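Local coordinates for OmpT protein (Vibrio cholerae serotype O1, PDB 6EHD) that forms a beta-barrel porin in the outer membrane, probably a non-specific diffusion channel for ions and small solutes, at residues 196-201 with 213-218. The protein carries 1 engineered substitution. Sequence-based numbering, arbitrary orientation. Where two conformers were deposited one is given.
With C8E ((hydroxyethyloxy)tri(ethyloxy)octane), chain K; C8E ((hydroxyethyloxy)tri(ethyloxy)octane), chain J.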
# COMPACT_ATOMS: atom_id res chain seq x y z
N TYR A 196 6.41 -13.29 2.83
CA TYR A 196 6.71 -12.14 3.71
C TYR A 196 6.01 -12.22 5.08
O TYR A 196 4.99 -12.87 5.27
CB TYR A 196 6.43 -10.78 2.91
CG TYR A 196 5.05 -10.82 2.17
CD1 TYR A 196 4.99 -11.34 0.86
CD2 TYR A 196 3.86 -10.47 2.81
CE1 TYR A 196 3.77 -11.47 0.18
CE2 TYR A 196 2.63 -10.56 2.11
CZ TYR A 196 2.60 -11.10 0.79
OH TYR A 196 1.40 -11.24 0.08
N PHE A 197 6.60 -11.55 6.06
CA PHE A 197 6.14 -11.47 7.43
C PHE A 197 6.57 -10.17 8.08
O PHE A 197 7.71 -9.66 7.84
CB PHE A 197 6.72 -12.73 8.23
CG PHE A 197 6.35 -12.73 9.67
CD1 PHE A 197 5.06 -13.00 10.04
CD2 PHE A 197 7.28 -12.50 10.66
CE1 PHE A 197 4.67 -12.98 11.38
CE2 PHE A 197 6.88 -12.44 11.98
CZ PHE A 197 5.59 -12.71 12.34
N GLU A 198 5.70 -9.61 8.99
CA GLU A 198 5.97 -8.34 9.60
C GLU A 198 5.40 -8.25 11.00
O GLU A 198 4.41 -8.95 11.33
CB GLU A 198 5.34 -7.19 8.74
CG GLU A 198 3.83 -7.12 8.71
CD GLU A 198 3.11 -6.40 9.88
OE1 GLU A 198 3.69 -5.51 10.50
OE2 GLU A 198 1.91 -6.74 10.19
N VAL A 199 6.01 -7.40 11.79
CA VAL A 199 5.46 -6.93 13.08
C VAL A 199 5.49 -5.40 13.13
O VAL A 199 6.54 -4.78 12.77
CB VAL A 199 6.30 -7.50 14.26
CG1 VAL A 199 5.85 -6.93 15.60
CG2 VAL A 199 6.23 -9.03 14.27
N THR A 200 4.43 -4.77 13.69
CA THR A 200 4.35 -3.31 13.80
C THR A 200 3.83 -2.92 15.19
O THR A 200 2.94 -3.59 15.72
CB THR A 200 3.33 -2.69 12.76
OG1 THR A 200 3.86 -2.90 11.44
CG2 THR A 200 3.10 -1.21 12.98
N GLY A 201 4.42 -1.85 15.73
CA GLY A 201 3.90 -1.14 16.94
C GLY A 201 3.67 0.34 16.66
O GLY A 201 4.54 0.96 16.09
N THR A 213 8.01 -0.61 12.18
CA THR A 213 7.69 -1.86 11.49
C THR A 213 8.98 -2.62 11.08
O THR A 213 9.94 -2.02 10.50
CB THR A 213 6.86 -1.66 10.19
OG1 THR A 213 5.61 -1.01 10.46
CG2 THR A 213 6.68 -2.99 9.41
N TYR A 214 9.02 -3.92 11.47
CA TYR A 214 9.98 -4.85 10.93
C TYR A 214 9.34 -5.67 9.79
O TYR A 214 8.23 -6.22 9.97
CB TYR A 214 10.43 -5.80 12.05
CG TYR A 214 11.15 -5.26 13.27
CD1 TYR A 214 11.88 -4.06 13.24
CD2 TYR A 214 11.29 -6.07 14.43
CE1 TYR A 214 12.55 -3.56 14.36
CE2 TYR A 214 12.04 -5.61 15.51
CZ TYR A 214 12.75 -4.38 15.45
OH TYR A 214 13.53 -3.95 16.53
N TYR A 215 10.00 -5.86 8.67
CA TYR A 215 9.51 -6.73 7.59
C TYR A 215 10.69 -7.67 7.14
O TYR A 215 11.86 -7.26 7.07
CB TYR A 215 9.01 -5.90 6.28
CG TYR A 215 7.57 -6.06 5.91
CD1 TYR A 215 7.11 -7.23 5.23
CD2 TYR A 215 6.61 -5.08 6.21
CE1 TYR A 215 5.79 -7.41 4.89
CE2 TYR A 215 5.28 -5.23 5.88
CZ TYR A 215 4.82 -6.41 5.26
OH TYR A 215 3.47 -6.60 4.94
N ASN A 216 10.36 -8.90 6.84
CA ASN A 216 11.23 -9.79 6.07
C ASN A 216 10.48 -10.22 4.80
O ASN A 216 9.26 -10.45 4.83
CB ASN A 216 11.59 -11.09 6.82
CG ASN A 216 12.83 -10.96 7.76
OD1 ASN A 216 13.80 -10.11 7.61
ND2 ASN A 216 12.86 -11.86 8.74
N ALA A 217 11.24 -10.43 3.73
CA ALA A 217 10.69 -11.10 2.57
C ALA A 217 11.76 -12.02 1.94
O ALA A 217 12.96 -11.78 2.10
CB ALA A 217 10.18 -10.16 1.50
N GLU A 218 11.25 -13.06 1.28
CA GLU A 218 12.11 -14.02 0.49
C GLU A 218 11.55 -14.18 -0.88
O GLU A 218 10.35 -14.50 -1.04
CB GLU A 218 12.20 -15.44 1.17
CG GLU A 218 13.14 -16.41 0.36
CD GLU A 218 13.61 -17.58 1.22
OE1 GLU A 218 14.52 -17.35 2.04
OE2 GLU A 218 13.10 -18.70 1.05
C1 C8E K . 6.67 -16.07 14.96
C2 C8E K . 6.57 -17.08 13.82
C3 C8E K . 7.45 -16.67 12.67
C4 C8E K . 6.83 -17.09 11.37
C5 C8E K . 7.81 -16.89 10.28
C6 C8E K . 7.21 -17.22 8.94
C7 C8E K . 8.22 -16.72 7.93
C8 C8E K . 7.86 -16.93 6.48
O9 C8E K . 8.91 -16.24 5.78
C10 C8E K . 8.63 -14.90 5.40
C11 C8E K . 9.89 -14.04 5.50
O12 C8E K . 10.93 -14.67 4.78
C1 C8E J . 6.68 -14.55 17.43
C2 C8E J . 5.79 -13.53 16.77
C3 C8E J . 5.30 -12.53 17.81
C4 C8E J . 5.12 -11.16 17.21
C5 C8E J . 4.05 -10.37 17.94
C6 C8E J . 4.48 -9.02 18.43
C7 C8E J . 5.77 -8.93 19.23
C8 C8E J . 5.68 -7.74 20.22
O9 C8E J . 5.44 -6.57 19.46
C10 C8E J . 5.61 -5.29 20.07
C11 C8E J . 5.60 -4.34 18.88
O12 C8E J . 6.96 -4.04 18.51
C13 C8E J . 7.09 -3.38 17.26
C14 C8E J . 8.43 -3.71 16.66
O15 C8E J . 9.55 -3.06 17.28
C16 C8E J . 9.65 -2.82 18.64
C17 C8E J . 11.13 -2.71 18.99
O18 C8E J . 11.47 -1.45 19.51
C19 C8E J . 11.11 -1.26 20.88
C20 C8E J . 11.50 0.20 21.01
O21 C8E J . 10.72 1.11 20.22
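Glu198 and Tyr215 meet as a non-hydrogen-bonded pair in an antiparallel beta hairpin of the porin barrel wall, whose segment axes are antiparallel and 4.8 Å apart at closest approach. CB of Glu198 stands over the centre of the Tyr215 ring, 3.4 Å from the centroid and 11° off the normal, which defines a CH-pi contact. With CG set between backbone N and carbonyl carbon (chi1 68°) and a second bend at chi2, the Glu198 chain slants over the ring, CG also touching CE2 and CZ. CB of Tyr196 sits at the edge of the same ring, in its plane and 4.0 Å from Tyr215 CE1, and the two tyrosine side chains run alongside each other in the same direction. Both hydroxyls are anchored on strand 147-157, Tyr196 OH to Glu150 and Tyr215 OH to Tyr152.

Register is set by two hydrogen-bonded pairs, Phe197 with Asn216 and Val199 with Tyr214. The straightest of these bonds, Asn216 N to Phe197 O (2.9 Å), has an N-H...O angle of 172°. Phe197, Val199 and Tyr214 project from the opposite face, where detergent lies against them, consistent with the outer, membrane-facing surface of the barrel: one detergent molecule lies over a face of the Phe197 ring, while C6 of another is 3.8 Å from Val199 CG1.

On the Glu198 side, the carboxylate is held at both oxygens, OE2 by His163 and OE1 by Thr200. Thr200 OG1 donates to Glu198 OE1 at 2.8 Å and accepts from Thr213 OG1, also at 2.8 Å.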